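Local coordinates for protein apoptosis regulator Bcl-2 homolog (Murid herpesvirus 4, PDB 4MI8) that protects infected cells from apoptosis and inhibits starvation-induced host autophagy by binding the host protein BECN1, thereby supporting latency and chronic infection, at residues E48-Y53 / A59-A64. Residues are numbered along the deposited sequence; the frame is centred on the assembly and turned at random.
Sequences EFRRHY and ADYGPA. With SO4 (sulfate ion), chain E.
Y61 sets the edge of its ring against the face of Y53: CE1 of Y61 lies over the ring centre, 3.5 Å from Y53 CE2. With the planes at 79° and the centroids 4.8 Å apart, the pair is T-shaped (edge-to-face). The two side chains run past each other in opposite directions, which carries each hydroxyl to the partner's segment. Y53 OH donates a hydrogen bond to the carbonyl O of A59 at 2.8 Å, approaching from above the carbonyl plane, with a C=O...donor angle of 134°. Y61 OH meets the rim of F49 in the plane of that ring, 3.4 Å from F49 CE1. R50 crosses Y61 at a slant, its NE 3.5 Å from Y61 CE2; guanidinium and ring are inclined by 56°. Bends at chi2 and chi3 bring the arginine's CD and NE to the tyrosine's hydroxyl end.

On either side of Y61 in the chain, D60 and G62 form an Asx turn in which G62 N donates to D60 OD1 (2.6 Å). A59 N in turn binds sulfate O2 at 2.7 Å; this ion is probably from the crystallisation liquor. The Beclin 1 BH3-derived peptide, hydrogen-bonded like R58 N to the same sulfate, packs on F49, Y53, Y61 and A64, making this contact part of the peptide-binding surface of the Bcl-2 fold. The contact ties the C-terminal part of helix 33-56 to the loop before helix 68-81, while helix 86-103 flanks it through V90, Y98 and D94, whose OD2 takes both R50 NE, in a salt bridge, and Y61 OH, in a hydrogen bond.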
ATOM      1  N   GLU A  48      -0.693  -6.838   9.263  1.00 25.57           N
ATOM      2  CA  GLU A  48      -1.831  -7.682   9.627  1.00 28.80           C
ATOM      3  C   GLU A  48      -2.443  -8.322   8.377  1.00 28.18           C
ATOM      4  O   GLU A  48      -2.778  -9.528   8.344  1.00 27.70           O
ATOM      5  CB  GLU A  48      -2.922  -6.840  10.248  1.00 32.03           C
ATOM      6  CG  GLU A  48      -2.777  -6.608  11.700  1.00 43.67           C
ATOM      7  CD  GLU A  48      -2.703  -7.938  12.474  1.00 54.42           C
ATOM      8  OE1 GLU A  48      -3.703  -8.683  12.483  1.00 62.40           O
ATOM      9  OE2 GLU A  48      -1.634  -8.253  13.074  1.00 61.86           O
ATOM     10  N   PHE A  49      -2.577  -7.506   7.330  1.00 25.00           N
ATOM     11  CA  PHE A  49      -3.146  -8.000   6.058  1.00 23.16           C
ATOM     12  C   PHE A  49      -2.204  -9.105   5.478  1.00 24.33           C
ATOM     13  O   PHE A  49      -2.645 -10.157   5.051  1.00 25.21           O
ATOM     14  CB  PHE A  49      -3.218  -6.835   5.117  1.00 21.11           C
ATOM     15  CG  PHE A  49      -3.723  -7.177   3.739  1.00 22.46           C
ATOM     16  CD1 PHE A  49      -2.841  -7.714   2.762  1.00 20.69           C
ATOM     17  CD2 PHE A  49      -5.080  -6.852   3.363  1.00 20.80           C
ATOM     18  CE1 PHE A  49      -3.330  -7.976   1.468  1.00 21.92           C
ATOM     19  CE2 PHE A  49      -5.530  -7.124   2.061  1.00 22.53           C
ATOM     20  CZ  PHE A  49      -4.669  -7.699   1.111  1.00 20.93           C
ATOM     21  N   ARG A  50      -0.911  -8.881   5.486  1.00 24.72           N
ATOM     22  CA  ARG A  50       0.075  -9.913   5.046  1.00 25.82           C
ATOM     23  C   ARG A  50       0.042 -11.211   5.849  1.00 29.05           C
ATOM     24  O   ARG A  50       0.194 -12.279   5.265  1.00 30.55           O
ATOM     25  CB  ARG A  50       1.496  -9.329   5.081  1.00 26.00           C
ATOM     26  CG  ARG A  50       2.516 -10.251   4.409  1.00 27.45           C
ATOM     27  CD  ARG A  50       2.428 -10.146   2.868  1.00 27.32           C
ATOM     28  NE  ARG A  50       2.826  -8.785   2.398  1.00 26.02           N
ATOM     29  CZ  ARG A  50       4.085  -8.392   2.236  1.00 29.62           C
ATOM     30  NH1 ARG A  50       5.068  -9.311   2.403  1.00 32.34           N
ATOM     31  NH2 ARG A  50       4.406  -7.138   1.831  1.00 28.09           N
ATOM     32  N   ARG A  51      -0.224 -11.150   7.165  1.00 30.65           N
ATOM     33  CA  ARG A  51      -0.330 -12.373   7.962  1.00 35.61           C
ATOM     34  C   ARG A  51      -1.524 -13.216   7.498  1.00 32.93           C
ATOM     35  O   ARG A  51      -1.453 -14.422   7.434  1.00 31.57           O
ATOM     36  CB  ARG A  51      -0.564 -12.086   9.427  1.00 42.22           C
ATOM     37  CG  ARG A  51       0.654 -11.766  10.244  1.00 59.67           C
ATOM     38  CD  ARG A  51       0.249 -11.518  11.703  1.00 72.30           C
ATOM     39  NE  ARG A  51      -0.135 -12.751  12.417  1.00 86.48           N
ATOM     40  CZ  ARG A  51       0.732 -13.588  12.990  1.00 95.89           C
ATOM     41  NH1 ARG A  51       2.036 -13.328  12.922  1.00 99.95           N
ATOM     42  NH2 ARG A  51       0.303 -14.684  13.626  1.00 96.94           N
ATOM     43  N   HIS A  52      -2.622 -12.577   7.146  1.00 32.18           N
ATOM     44  CA  HIS A  52      -3.753 -13.386   6.612  1.00 31.42           C
ATOM     45  C   HIS A  52      -3.431 -13.958   5.256  1.00 31.33           C
ATOM     46  O   HIS A  52      -3.754 -15.091   4.977  1.00 31.07           O
ATOM     47  CB  HIS A  52      -5.008 -12.525   6.471  1.00 32.09           C
ATOM     48  CG  HIS A  52      -5.557 -12.027   7.774  1.00 30.88           C
ATOM     49  ND1 HIS A  52      -6.214 -12.834   8.643  1.00 31.62           N
ATOM     50  CD2 HIS A  52      -5.603 -10.767   8.306  1.00 30.37           C
ATOM     51  CE1 HIS A  52      -6.598 -12.133   9.714  1.00 31.22           C
ATOM     52  NE2 HIS A  52      -6.217 -10.868   9.524  1.00 30.63           N
ATOM     53  N   TYR A  53      -2.821 -13.156   4.376  1.00 28.61           N
ATOM     54  CA  TYR A  53      -2.435 -13.691   3.102  1.00 29.23           C
ATOM     55  C   TYR A  53      -1.545 -14.923   3.301  1.00 30.65           C
ATOM     56  O   TYR A  53      -1.802 -15.964   2.697  1.00 31.68           O
ATOM     57  CB  TYR A  53      -1.719 -12.634   2.262  1.00 29.76           C
ATOM     58  CG  TYR A  53      -1.204 -13.168   0.920  1.00 30.77           C
ATOM     59  CD1 TYR A  53       0.048 -13.777   0.852  1.00 34.07           C
ATOM     60  CD2 TYR A  53      -1.911 -12.962  -0.278  1.00 30.62           C
ATOM     61  CE1 TYR A  53       0.523 -14.293  -0.359  1.00 36.81           C
ATOM     62  CE2 TYR A  53      -1.414 -13.433  -1.536  1.00 32.34           C
ATOM     63  CZ  TYR A  53      -0.204 -14.093  -1.541  1.00 34.52           C
ATOM     64  OH  TYR A  53       0.351 -14.582  -2.688  1.00 39.05           O
ATOM     65  N   ALA A  59       2.797 -19.024  -1.882  1.00 47.94           N
ATOM     66  CA  ALA A  59       3.636 -18.089  -2.610  1.00 48.68           C
ATOM     67  C   ALA A  59       3.416 -16.667  -2.141  1.00 47.63           C
ATOM     68  O   ALA A  59       2.323 -16.284  -1.704  1.00 44.33           O
ATOM     69  CB  ALA A  59       3.453 -18.184  -4.116  1.00 50.49           C
ATOM     70  N   ASP A  60       4.494 -15.899  -2.252  1.00 48.21           N
ATOM     71  CA  ASP A  60       4.490 -14.503  -1.970  1.00 48.05           C
ATOM     72  C   ASP A  60       4.081 -13.771  -3.240  1.00 44.81           C
ATOM     73  O   ASP A  60       3.730 -14.390  -4.245  1.00 42.26           O
ATOM     74  CB  ASP A  60       5.840 -14.098  -1.388  1.00 52.83           C
ATOM     75  CG  ASP A  60       6.951 -14.011  -2.416  1.00 58.80           C
ATOM     76  OD1 ASP A  60       6.746 -13.973  -3.657  1.00 59.58           O
ATOM     77  OD2 ASP A  60       8.093 -13.896  -1.937  1.00 69.50           O
ATOM     78  N   TYR A  61       4.053 -12.454  -3.156  1.00 42.14           N
ATOM     79  CA  TYR A  61       3.557 -11.621  -4.270  1.00 43.87           C
ATOM     80  C   TYR A  61       4.575 -11.542  -5.427  1.00 47.77           C
ATOM     81  O   TYR A  61       4.279 -11.006  -6.504  1.00 51.16           O
ATOM     82  CB  TYR A  61       3.413 -10.165  -3.782  1.00 40.02           C
ATOM     83  CG  TYR A  61       2.470  -9.884  -2.628  1.00 38.50           C
ATOM     84  CD1 TYR A  61       1.454 -10.805  -2.265  1.00 36.44           C
ATOM     85  CD2 TYR A  61       2.552  -8.656  -1.921  1.00 33.21           C
ATOM     86  CE1 TYR A  61       0.547 -10.516  -1.253  1.00 33.49           C
ATOM     87  CE2 TYR A  61       1.655  -8.372  -0.890  1.00 31.67           C
ATOM     88  CZ  TYR A  61       0.668  -9.293  -0.549  1.00 31.53           C
ATOM     89  OH  TYR A  61      -0.229  -9.028   0.481  1.00 27.59           O
ATOM     90  N   GLY A  62       5.789 -12.017  -5.157  1.00 50.51           N
ATOM     91  CA  GLY A  62       6.942 -11.812  -6.015  1.00 55.43           C
ATOM     92  C   GLY A  62       6.976 -12.440  -7.384  1.00 59.98           C
ATOM     93  O   GLY A  62       7.856 -12.128  -8.151  1.00 66.91           O
ATOM     94  N   PRO A  63       6.074 -13.379  -7.697  1.00 62.94           N
ATOM     95  CA  PRO A  63       6.060 -13.683  -9.126  1.00 65.07           C
ATOM     96  C   PRO A  63       5.139 -12.787  -9.977  1.00 65.14           C
ATOM     97  O   PRO A  63       5.354 -12.712 -11.164  1.00 70.82           O
ATOM     98  CB  PRO A  63       5.624 -15.153  -9.169  1.00 66.45           C
ATOM     99  CG  PRO A  63       5.982 -15.705  -7.828  1.00 64.90           C
ATOM    100  CD  PRO A  63       5.657 -14.548  -6.904  1.00 63.27           C
ATOM    101  N   ALA A  64       4.148 -12.103  -9.408  1.00 60.82           N
ATOM    102  CA  ALA A  64       3.330 -11.167 -10.204  1.00 63.58           C
ATOM    103  C   ALA A  64       3.927  -9.733 -10.275  1.00 70.13           C
ATOM    104  O   ALA A  64       3.860  -9.050 -11.298  1.00 75.07           O
ATOM    105  CB  ALA A  64       1.901 -11.150  -9.673  1.00 61.87           C
TER
HETATM  106  S   SO4 E 201       0.338 -21.297  -3.309  1.00 56.15           S
HETATM  107  O1  SO4 E 201      -0.488 -21.457  -4.520  1.00 49.56           O
HETATM  108  O2  SO4 E 201       0.627 -19.844  -3.288  1.00 62.64           O
HETATM  109  O3  SO4 E 201      -0.371 -21.737  -2.075  1.00 53.47           O
HETATM  110  O4  SO4 E 201       1.597 -22.050  -3.359  1.00 53.19           O